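Local coordinates for protein glutathione S-transferase (Acinetobacter baumannii, PDB 4MP4) that probably catalyses the conjugation of glutathione to electrophilic substrates, at residues Leu115-Ile124 against Leu172-Asp182; Ala148-Leu159 against Ser185-Gln195. All blocks are in the same frame, centred on the assembly; numbering follows the deposited sequence.

Both contacts belong to the all-helical C-terminal domain of the glutathione S-transferase fold, and their centres lie about 17 Å apart. Along the chain their segments alternate: 115-124, 148-159, 172-182, 185-195. Contact 1 sets the loop between helices 113-118 and 122-125 against the end of helix 165-178; contact 2 sets the end of helix 135-151 and the loop after it against helix 186-196. They touch where helix 165-178 meets helix 186-196, with Ile178 CD1 3.7 Å from Ala192 CB and Leu174 CD1 4.0 Å from Tyr191 CD2. Helix 165-178 serves contact 1 directly and its Asp167 accepts a bond from Tyr191 of contact 2, so this helix joins the two within the helical domain.

Contact 1. Residues Leu115-Ile124 against Leu172-Asp182; sequences LRTERPTDVI and LMLQRLIQNGD
Arg119 and Asp182 form a side-on salt bridge: NE of Arg119 reaches OD2 of Asp182 at 2.6 Å, and NH2 of Arg119 reaches OD1 of Asp182 at 2.8 Å. Both oxygens use syn lone pairs, and the guanidinium and carboxylate planes are only 11° apart. The Arg119 chain folds back at chi2 (-72°), and NH1 bonds to Glu118 O; Thr131 O takes a further bond from NH2. Over one face of this guanidinium lies Asn180, whose OD1 accepts from Lys129 N.

Arg176 is the second polar centre. Its NE gives a fairly straight bond to Arg119 O, 2.8 Å away, in the guanidinium plane, while its NH2 adds weak bonds to the carbonyls of Arg116 and Arg119. A long arginine can reach the carbonyls where helix 113-118 gives way to loop. The flat group is sandwiched, with Arg116 CG 3.8 Å above its centre and Thr121 CG2 over the opposite face.

Apolar packing surrounds these bonds. Leu115 CD1 meets Leu177 CD2 at 3.7 Å, the two side chains crossing at about a right angle, and Leu115 CD2 touches Met173 SD. Beyond Arg176, CD1 of Ile124 rests on the helix backbone, 3.6 Å from Leu172 O, and Val123 CG2 lies against Arg176 O. Gly181, with its positive phi, completes a Schellman motif that ends helix 165-178 and leads the chain to Asp182. The chemistry implies a largely buried junction in which two arginines satisfy a carboxylate and several carbonyls, holding the 119-121 loop against the end of helix 165-178.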
# COMPACT_ATOMS: atom_id res chain seq x y z
N LEU A 115 11.82 -9.98 -5.46
CA LEU A 115 12.01 -9.43 -6.80
C LEU A 115 12.49 -7.98 -6.77
O LEU A 115 13.48 -7.62 -7.44
CB LEU A 115 10.72 -9.54 -7.60
CG LEU A 115 10.74 -9.04 -9.04
CD1 LEU A 115 11.88 -9.71 -9.80
CD2 LEU A 115 9.38 -9.30 -9.71
N ARG A 116 11.80 -7.15 -6.00
CA ARG A 116 12.20 -5.75 -5.84
C ARG A 116 13.59 -5.62 -5.24
O ARG A 116 14.39 -4.80 -5.66
CB ARG A 116 11.17 -4.98 -5.01
CG ARG A 116 9.86 -4.74 -5.75
CD ARG A 116 8.87 -3.92 -4.93
NE ARG A 116 8.24 -4.71 -3.87
CZ ARG A 116 8.23 -4.37 -2.58
NH1 ARG A 116 7.64 -5.16 -1.70
NH2 ARG A 116 8.81 -3.25 -2.17
N THR A 117 13.89 -6.47 -4.26
CA THR A 117 15.20 -6.45 -3.61
C THR A 117 16.32 -6.91 -4.55
O THR A 117 17.38 -6.30 -4.59
CB THR A 117 15.20 -7.34 -2.36
OG1 THR A 117 14.21 -6.87 -1.44
CG2 THR A 117 16.54 -7.32 -1.68
N GLU A 118 16.08 -7.96 -5.32
CA GLU A 118 17.13 -8.60 -6.11
C GLU A 118 17.24 -7.99 -7.50
O GLU A 118 18.19 -8.25 -8.24
CB GLU A 118 16.89 -10.12 -6.21
CG GLU A 118 17.02 -10.85 -4.85
CD GLU A 118 16.62 -12.33 -4.87
OE1 GLU A 118 16.89 -13.03 -5.87
OE2 GLU A 118 16.01 -12.79 -3.89
N ARG A 119 16.24 -7.19 -7.88
CA ARG A 119 16.25 -6.51 -9.16
C ARG A 119 15.79 -5.08 -8.97
O ARG A 119 14.68 -4.72 -9.37
CB ARG A 119 15.35 -7.23 -10.17
CG ARG A 119 15.78 -8.66 -10.53
CD ARG A 119 17.04 -8.65 -11.40
NE ARG A 119 17.41 -9.98 -11.88
CZ ARG A 119 18.36 -10.73 -11.33
NH1 ARG A 119 19.03 -10.31 -10.27
NH2 ARG A 119 18.64 -11.92 -11.85
N PRO A 120 16.64 -4.26 -8.33
CA PRO A 120 16.26 -2.86 -8.07
C PRO A 120 16.20 -2.09 -9.38
O PRO A 120 16.70 -2.60 -10.39
CB PRO A 120 17.40 -2.35 -7.17
CG PRO A 120 18.57 -3.22 -7.51
CD PRO A 120 17.99 -4.58 -7.84
N THR A 121 15.60 -0.90 -9.40
CA THR A 121 15.44 -0.17 -10.66
C THR A 121 16.77 0.21 -11.34
O THR A 121 16.79 0.58 -12.51
CB THR A 121 14.62 1.08 -10.48
OG1 THR A 121 15.22 1.89 -9.45
CG2 THR A 121 13.18 0.72 -10.10
N ASP A 122 17.87 0.12 -10.60
CA ASP A 122 19.23 0.21 -11.13
C ASP A 122 19.42 -0.68 -12.36
O ASP A 122 20.10 -0.31 -13.31
CB ASP A 122 20.23 -0.20 -10.03
CG ASP A 122 20.04 0.58 -8.75
OD1 ASP A 122 19.05 0.35 -8.02
OD2 ASP A 122 20.90 1.44 -8.45
N VAL A 123 18.81 -1.87 -12.34
CA VAL A 123 18.95 -2.80 -13.47
C VAL A 123 18.25 -2.30 -14.74
O VAL A 123 18.70 -2.58 -15.86
CB VAL A 123 18.53 -4.24 -13.11
CG1 VAL A 123 19.13 -4.64 -11.77
CG2 VAL A 123 17.02 -4.40 -13.09
N ILE A 124 17.17 -1.53 -14.57
CA ILE A 124 16.46 -0.91 -15.69
C ILE A 124 17.21 0.30 -16.25
O ILE A 124 17.28 0.49 -17.46
CB ILE A 124 15.03 -0.46 -15.28
CG1 ILE A 124 14.19 -1.64 -14.81
CG2 ILE A 124 14.33 0.31 -16.42
CD1 ILE A 124 12.90 -1.23 -14.14
N LEU A 172 6.81 -1.54 -15.36
CA LEU A 172 8.06 -1.26 -14.67
C LEU A 172 8.52 -2.51 -13.91
O LEU A 172 9.69 -2.87 -13.95
CB LEU A 172 7.97 -0.03 -13.75
CG LEU A 172 9.27 0.25 -12.99
CD1 LEU A 172 9.46 1.76 -12.79
CD2 LEU A 172 9.38 -0.54 -11.63
N MET A 173 7.57 -3.16 -13.25
CA MET A 173 7.85 -4.40 -12.52
C MET A 173 8.43 -5.44 -13.45
O MET A 173 9.43 -6.07 -13.13
CB MET A 173 6.59 -4.94 -11.84
CG MET A 173 6.87 -6.04 -10.84
SD MET A 173 7.95 -5.58 -9.45
CE MET A 173 6.81 -4.83 -8.30
N LEU A 174 7.79 -5.63 -14.60
CA LEU A 174 8.29 -6.60 -15.58
C LEU A 174 9.66 -6.21 -16.13
O LEU A 174 10.50 -7.08 -16.41
CB LEU A 174 7.27 -6.80 -16.71
CG LEU A 174 5.99 -7.56 -16.39
CD1 LEU A 174 4.96 -7.35 -17.49
CD2 LEU A 174 6.30 -9.02 -16.25
N GLN A 175 9.90 -4.91 -16.27
CA GLN A 175 11.13 -4.38 -16.81
C GLN A 175 12.32 -4.70 -15.92
O GLN A 175 13.45 -4.82 -16.40
CB GLN A 175 11.02 -2.88 -17.06
CG GLN A 175 10.35 -2.50 -18.41
CD GLN A 175 11.25 -2.77 -19.62
OE1 GLN A 175 11.80 -3.86 -19.77
NE2 GLN A 175 11.40 -1.78 -20.48
N ARG A 176 12.07 -4.85 -14.62
CA ARG A 176 13.10 -5.24 -13.67
C ARG A 176 13.70 -6.57 -14.10
O ARG A 176 14.88 -6.83 -13.91
CB ARG A 176 12.53 -5.37 -12.24
CG ARG A 176 11.87 -4.12 -11.73
CD ARG A 176 11.16 -4.32 -10.39
NE ARG A 176 12.05 -3.89 -9.33
CZ ARG A 176 11.82 -2.87 -8.53
NH1 ARG A 176 10.69 -2.20 -8.60
NH2 ARG A 176 12.73 -2.54 -7.62
N LEU A 177 12.87 -7.40 -14.71
CA LEU A 177 13.30 -8.72 -15.15
C LEU A 177 13.83 -8.67 -16.58
O LEU A 177 14.90 -9.20 -16.89
CB LEU A 177 12.11 -9.67 -15.07
CG LEU A 177 11.72 -10.11 -13.67
CD1 LEU A 177 10.37 -10.80 -13.70
CD2 LEU A 177 12.80 -11.05 -13.12
N ILE A 178 13.08 -8.01 -17.45
CA ILE A 178 13.42 -7.95 -18.86
C ILE A 178 14.78 -7.28 -19.09
O ILE A 178 15.65 -7.84 -19.75
CB ILE A 178 12.32 -7.21 -19.64
CG1 ILE A 178 11.01 -8.01 -19.58
CG2 ILE A 178 12.76 -6.98 -21.07
CD1 ILE A 178 9.77 -7.22 -19.86
N GLN A 179 14.96 -6.11 -18.49
CA GLN A 179 16.15 -5.32 -18.74
C GLN A 179 17.39 -5.95 -18.12
O GLN A 179 18.51 -5.61 -18.50
CB GLN A 179 15.96 -3.89 -18.23
CG GLN A 179 14.84 -3.18 -18.94
CD GLN A 179 15.12 -3.16 -20.43
OE1 GLN A 179 16.26 -3.00 -20.83
NE2 GLN A 179 14.09 -3.36 -21.25
N ASN A 180 17.17 -6.86 -17.17
CA ASN A 180 18.28 -7.53 -16.50
C ASN A 180 18.69 -8.82 -17.20
O ASN A 180 19.74 -9.38 -16.91
CB ASN A 180 17.95 -7.78 -15.03
CG ASN A 180 19.19 -8.14 -14.20
OD1 ASN A 180 19.91 -7.26 -13.71
ND2 ASN A 180 19.43 -9.42 -14.05
N GLY A 181 17.88 -9.29 -18.14
CA GLY A 181 18.22 -10.46 -18.92
C GLY A 181 17.47 -11.70 -18.50
O GLY A 181 17.53 -12.72 -19.19
N ASP A 182 16.74 -11.63 -17.40
CA ASP A 182 16.02 -12.79 -16.88
C ASP A 182 14.95 -13.26 -17.87
O ASP A 182 14.57 -12.52 -18.77
CB ASP A 182 15.36 -12.47 -15.52
CG ASP A 182 16.36 -12.02 -14.47
OD1 ASP A 182 17.34 -12.75 -14.22
OD2 ASP A 182 16.17 -10.93 -13.90
O HOH W 1 20.32 -2.80 -17.90
O HOH W 2 18.13 -1.14 -19.52

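Contact 2. Residues Ala148-Leu159 against Ser185-Gln195; sequences AEKLLASDAEFL and SERLKNYALQQ
Helix 186-196 runs across the end of helix 135-151 and past the loop that follows, the closest CA atoms being those of Glu157 and Tyr191 at 6.9 Å. Arg187 reaches over to this loop. Its NH2 bonds to Leu152 O at 3.1 Å, in the carbonyl plane on a lone pair, and to Ala156 O, so one nitrogen links two carbonyls of the 152-156 loop, the second only weakly. Asp155 OD1 lies 3.4 Å from Arg187 NE but well out of the guanidinium plane, a purely electrostatic pairing in a poorly ordered, exposed residue. Two waters add weak bonds to the guanidinium.

Leu152 fills the middle. Its CD1 sits over the Tyr191 ring, 3.6 Å from the centroid and 12° off the normal, a CH-pi contact; Gln195 CG lies over the opposite face. Tyr191 turns its ring inward (chi1 171°, CG across from the backbone N), and its hydroxyl bonds to Asp167. Leu188 CD2 packs on Ala148 CB at 4.0 Å.

At the start of the helix Ser185 is the N-cap: OG accepts from Leu188 N and donates to Glu149 OE1 at 2.8 Å, a small hydroxyl serving both helices. Helix 186-196 and the 152-159 loop thus pack on the start of helix 165-178, where Asp167 accepts from Tyr191 OH and Leu159 N; this helix start is probably the N-capping region characteristic of the glutathione S-transferase C-terminal domain.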
# COMPACT_ATOMS: atom_id res chain seq x y z
N ALA A 148 -0.00 -11.55 -14.19
CA ALA A 148 -0.07 -10.72 -15.38
C ALA A 148 -0.61 -11.49 -16.59
O ALA A 148 -1.36 -10.94 -17.40
CB ALA A 148 1.29 -10.12 -15.70
N GLU A 149 -0.26 -12.76 -16.73
CA GLU A 149 -0.81 -13.53 -17.84
C GLU A 149 -2.31 -13.81 -17.69
O GLU A 149 -3.05 -13.81 -18.67
CB GLU A 149 -0.01 -14.81 -18.10
CG GLU A 149 0.63 -14.84 -19.48
CD GLU A 149 2.09 -15.28 -19.45
OE1 GLU A 149 2.79 -15.10 -20.47
OE2 GLU A 149 2.54 -15.81 -18.40
N LYS A 150 -2.76 -14.00 -16.45
CA LYS A 150 -4.19 -14.12 -16.17
C LYS A 150 -4.97 -12.84 -16.49
O LYS A 150 -5.98 -12.88 -17.19
CB LYS A 150 -4.40 -14.50 -14.70
CG LYS A 150 -5.86 -14.60 -14.31
CD LYS A 150 -6.64 -15.53 -15.25
CE LYS A 150 -8.10 -15.63 -14.83
NZ LYS A 150 -8.66 -14.29 -14.49
N LEU A 151 -4.49 -11.71 -15.98
CA LEU A 151 -5.14 -10.43 -16.22
C LEU A 151 -4.99 -9.95 -17.67
O LEU A 151 -5.75 -9.10 -18.12
CB LEU A 151 -4.58 -9.37 -15.27
CG LEU A 151 -4.93 -9.47 -13.78
CD1 LEU A 151 -4.18 -8.39 -13.03
CD2 LEU A 151 -6.43 -9.34 -13.54
N LEU A 152 -4.02 -10.49 -18.40
CA LEU A 152 -3.82 -10.06 -19.78
C LEU A 152 -4.18 -11.13 -20.81
O LEU A 152 -3.67 -11.13 -21.94
CB LEU A 152 -2.37 -9.61 -20.01
CG LEU A 152 -1.97 -8.29 -19.36
CD1 LEU A 152 -0.47 -8.10 -19.55
CD2 LEU A 152 -2.77 -7.11 -19.96
N ALA A 153 -5.06 -12.05 -20.43
CA ALA A 153 -5.49 -13.09 -21.36
C ALA A 153 -6.29 -12.50 -22.54
O ALA A 153 -6.76 -11.36 -22.47
CB ALA A 153 -6.28 -14.18 -20.63
N SER A 154 -6.41 -13.28 -23.61
CA SER A 154 -7.05 -12.85 -24.86
C SER A 154 -6.28 -11.72 -25.53
O SER A 154 -6.89 -10.84 -26.17
CB SER A 154 -8.52 -12.45 -24.66
OG SER A 154 -9.28 -13.49 -24.05
N ASP A 155 -4.96 -11.73 -25.38
CA ASP A 155 -4.08 -10.75 -26.02
C ASP A 155 -4.54 -9.29 -25.83
O ASP A 155 -4.62 -8.52 -26.79
CB ASP A 155 -3.89 -11.07 -27.51
CG ASP A 155 -2.70 -11.97 -27.76
OD1 ASP A 155 -1.68 -11.83 -27.04
OD2 ASP A 155 -2.76 -12.81 -28.69
N ALA A 156 -4.86 -8.95 -24.59
CA ALA A 156 -5.24 -7.59 -24.24
C ALA A 156 -4.08 -6.63 -24.47
O ALA A 156 -2.91 -7.00 -24.32
CB ALA A 156 -5.69 -7.53 -22.79
N GLU A 157 -4.41 -5.40 -24.82
CA GLU A 157 -3.40 -4.36 -24.99
C GLU A 157 -3.13 -3.67 -23.63
O GLU A 157 -1.99 -3.33 -23.31
CB GLU A 157 -3.85 -3.37 -26.06
CG GLU A 157 -2.99 -2.13 -26.19
CD GLU A 157 -3.50 -1.16 -27.25
OE1 GLU A 157 -4.48 -1.51 -27.97
OE2 GLU A 157 -2.93 -0.05 -27.37
N PHE A 158 -4.18 -3.50 -22.83
CA PHE A 158 -4.07 -2.96 -21.48
C PHE A 158 -4.77 -3.89 -20.48
O PHE A 158 -5.51 -4.77 -20.89
CB PHE A 158 -4.71 -1.57 -21.41
CG PHE A 158 -4.09 -0.59 -22.36
CD1 PHE A 158 -2.90 0.05 -22.04
CD2 PHE A 158 -4.69 -0.31 -23.58
CE1 PHE A 158 -2.32 0.96 -22.91
CE2 PHE A 158 -4.12 0.59 -24.45
CZ PHE A 158 -2.94 1.23 -24.11
N LEU A 159 -4.52 -3.69 -19.19
CA LEU A 159 -5.04 -4.58 -18.15
C LEU A 159 -6.56 -4.56 -18.02
O LEU A 159 -7.19 -5.59 -17.81
CB LEU A 159 -4.44 -4.22 -16.80
CG LEU A 159 -3.02 -4.70 -16.49
CD1 LEU A 159 -2.51 -4.02 -15.22
CD2 LEU A 159 -3.01 -6.23 -16.36
N SER A 185 8.27 -14.33 -20.75
CA SER A 185 7.52 -14.78 -21.93
C SER A 185 7.44 -13.69 -23.00
O SER A 185 7.40 -12.50 -22.69
CB SER A 185 6.11 -15.22 -21.51
OG SER A 185 5.26 -14.09 -21.45
N GLU A 186 7.42 -14.11 -24.27
CA GLU A 186 7.27 -13.19 -25.40
C GLU A 186 6.06 -12.28 -25.26
O GLU A 186 6.12 -11.09 -25.58
CB GLU A 186 7.20 -13.95 -26.72
CG GLU A 186 8.55 -14.50 -27.21
CD GLU A 186 9.60 -13.42 -27.42
OE1 GLU A 186 9.23 -12.29 -27.83
OE2 GLU A 186 10.80 -13.69 -27.14
N ARG A 187 4.96 -12.84 -24.79
CA ARG A 187 3.70 -12.10 -24.65
C ARG A 187 3.85 -10.94 -23.67
O ARG A 187 3.32 -9.85 -23.90
CB ARG A 187 2.58 -13.05 -24.22
CG ARG A 187 1.41 -12.38 -23.54
CD ARG A 187 0.45 -11.85 -24.55
NE ARG A 187 -0.63 -11.10 -23.93
CZ ARG A 187 -0.64 -9.78 -23.80
NH1 ARG A 187 0.39 -9.06 -24.25
NH2 ARG A 187 -1.67 -9.18 -23.23
N LEU A 188 4.58 -11.17 -22.58
CA LEU A 188 4.78 -10.15 -21.55
C LEU A 188 5.83 -9.11 -21.91
O LEU A 188 5.76 -7.97 -21.44
CB LEU A 188 5.09 -10.79 -20.20
CG LEU A 188 3.92 -11.58 -19.62
CD1 LEU A 188 4.33 -12.29 -18.34
CD2 LEU A 188 2.72 -10.65 -19.39
N LYS A 189 6.81 -9.48 -22.73
CA LYS A 189 7.77 -8.49 -23.24
C LYS A 189 7.04 -7.51 -24.16
O LYS A 189 7.19 -6.30 -24.02
CB LYS A 189 8.91 -9.16 -24.00
CG LYS A 189 9.94 -9.82 -23.09
CD LYS A 189 11.03 -10.48 -23.90
CE LYS A 189 11.97 -11.30 -23.05
NZ LYS A 189 12.95 -12.03 -23.90
N ASN A 190 6.25 -8.05 -25.08
CA ASN A 190 5.44 -7.22 -25.96
C ASN A 190 4.57 -6.22 -25.19
O ASN A 190 4.56 -5.04 -25.52
CB ASN A 190 4.58 -8.08 -26.89
CG ASN A 190 5.40 -8.78 -27.96
OD1 ASN A 190 6.48 -8.30 -28.35
ND2 ASN A 190 4.90 -9.91 -28.45
N TYR A 191 3.87 -6.71 -24.16
CA TYR A 191 3.07 -5.85 -23.29
C TYR A 191 3.92 -4.77 -22.64
O TYR A 191 3.59 -3.58 -22.69
CB TYR A 191 2.39 -6.66 -22.18
CG TYR A 191 1.72 -5.78 -21.14
CD1 TYR A 191 0.53 -5.11 -21.42
CD2 TYR A 191 2.28 -5.61 -19.87
CE1 TYR A 191 -0.08 -4.30 -20.49
CE2 TYR A 191 1.67 -4.81 -18.92
CZ TYR A 191 0.49 -4.15 -19.24
OH TYR A 191 -0.12 -3.33 -18.31
N ALA A 192 5.01 -5.18 -22.01
CA ALA A 192 5.86 -4.25 -21.29
C ALA A 192 6.49 -3.22 -22.23
O ALA A 192 6.49 -2.04 -21.92
CB ALA A 192 6.92 -5.00 -20.53
N LEU A 193 7.00 -3.66 -23.38
CA LEU A 193 7.67 -2.75 -24.32
C LEU A 193 6.70 -1.69 -24.81
O LEU A 193 7.03 -0.52 -24.89
CB LEU A 193 8.26 -3.51 -25.52
CG LEU A 193 8.53 -2.62 -26.75
CD1 LEU A 193 9.68 -1.61 -26.55
CD2 LEU A 193 8.75 -3.44 -28.04
N GLN A 194 5.51 -2.13 -25.16
CA GLN A 194 4.49 -1.21 -25.61
C GLN A 194 4.14 -0.22 -24.50
O GLN A 194 4.01 0.98 -24.74
CB GLN A 194 3.25 -1.96 -26.08
CG GLN A 194 2.06 -1.06 -26.24
CD GLN A 194 0.86 -1.75 -26.86
OE1 GLN A 194 -0.20 -1.15 -26.99
NE2 GLN A 194 1.03 -3.01 -27.26
N GLN A 195 4.00 -0.71 -23.27
CA GLN A 195 3.72 0.19 -22.17
C GLN A 195 4.82 1.23 -21.99
O GLN A 195 4.55 2.38 -21.65
CB GLN A 195 3.46 -0.58 -20.87
CG GLN A 195 2.17 -1.43 -20.93
CD GLN A 195 0.96 -0.63 -21.41
OE1 GLN A 195 0.83 0.55 -21.10
NE2 GLN A 195 0.07 -1.27 -22.16
O HOH W 3 -1.86 -13.17 -21.58
O HOH W 4 0.15 -6.69 -25.61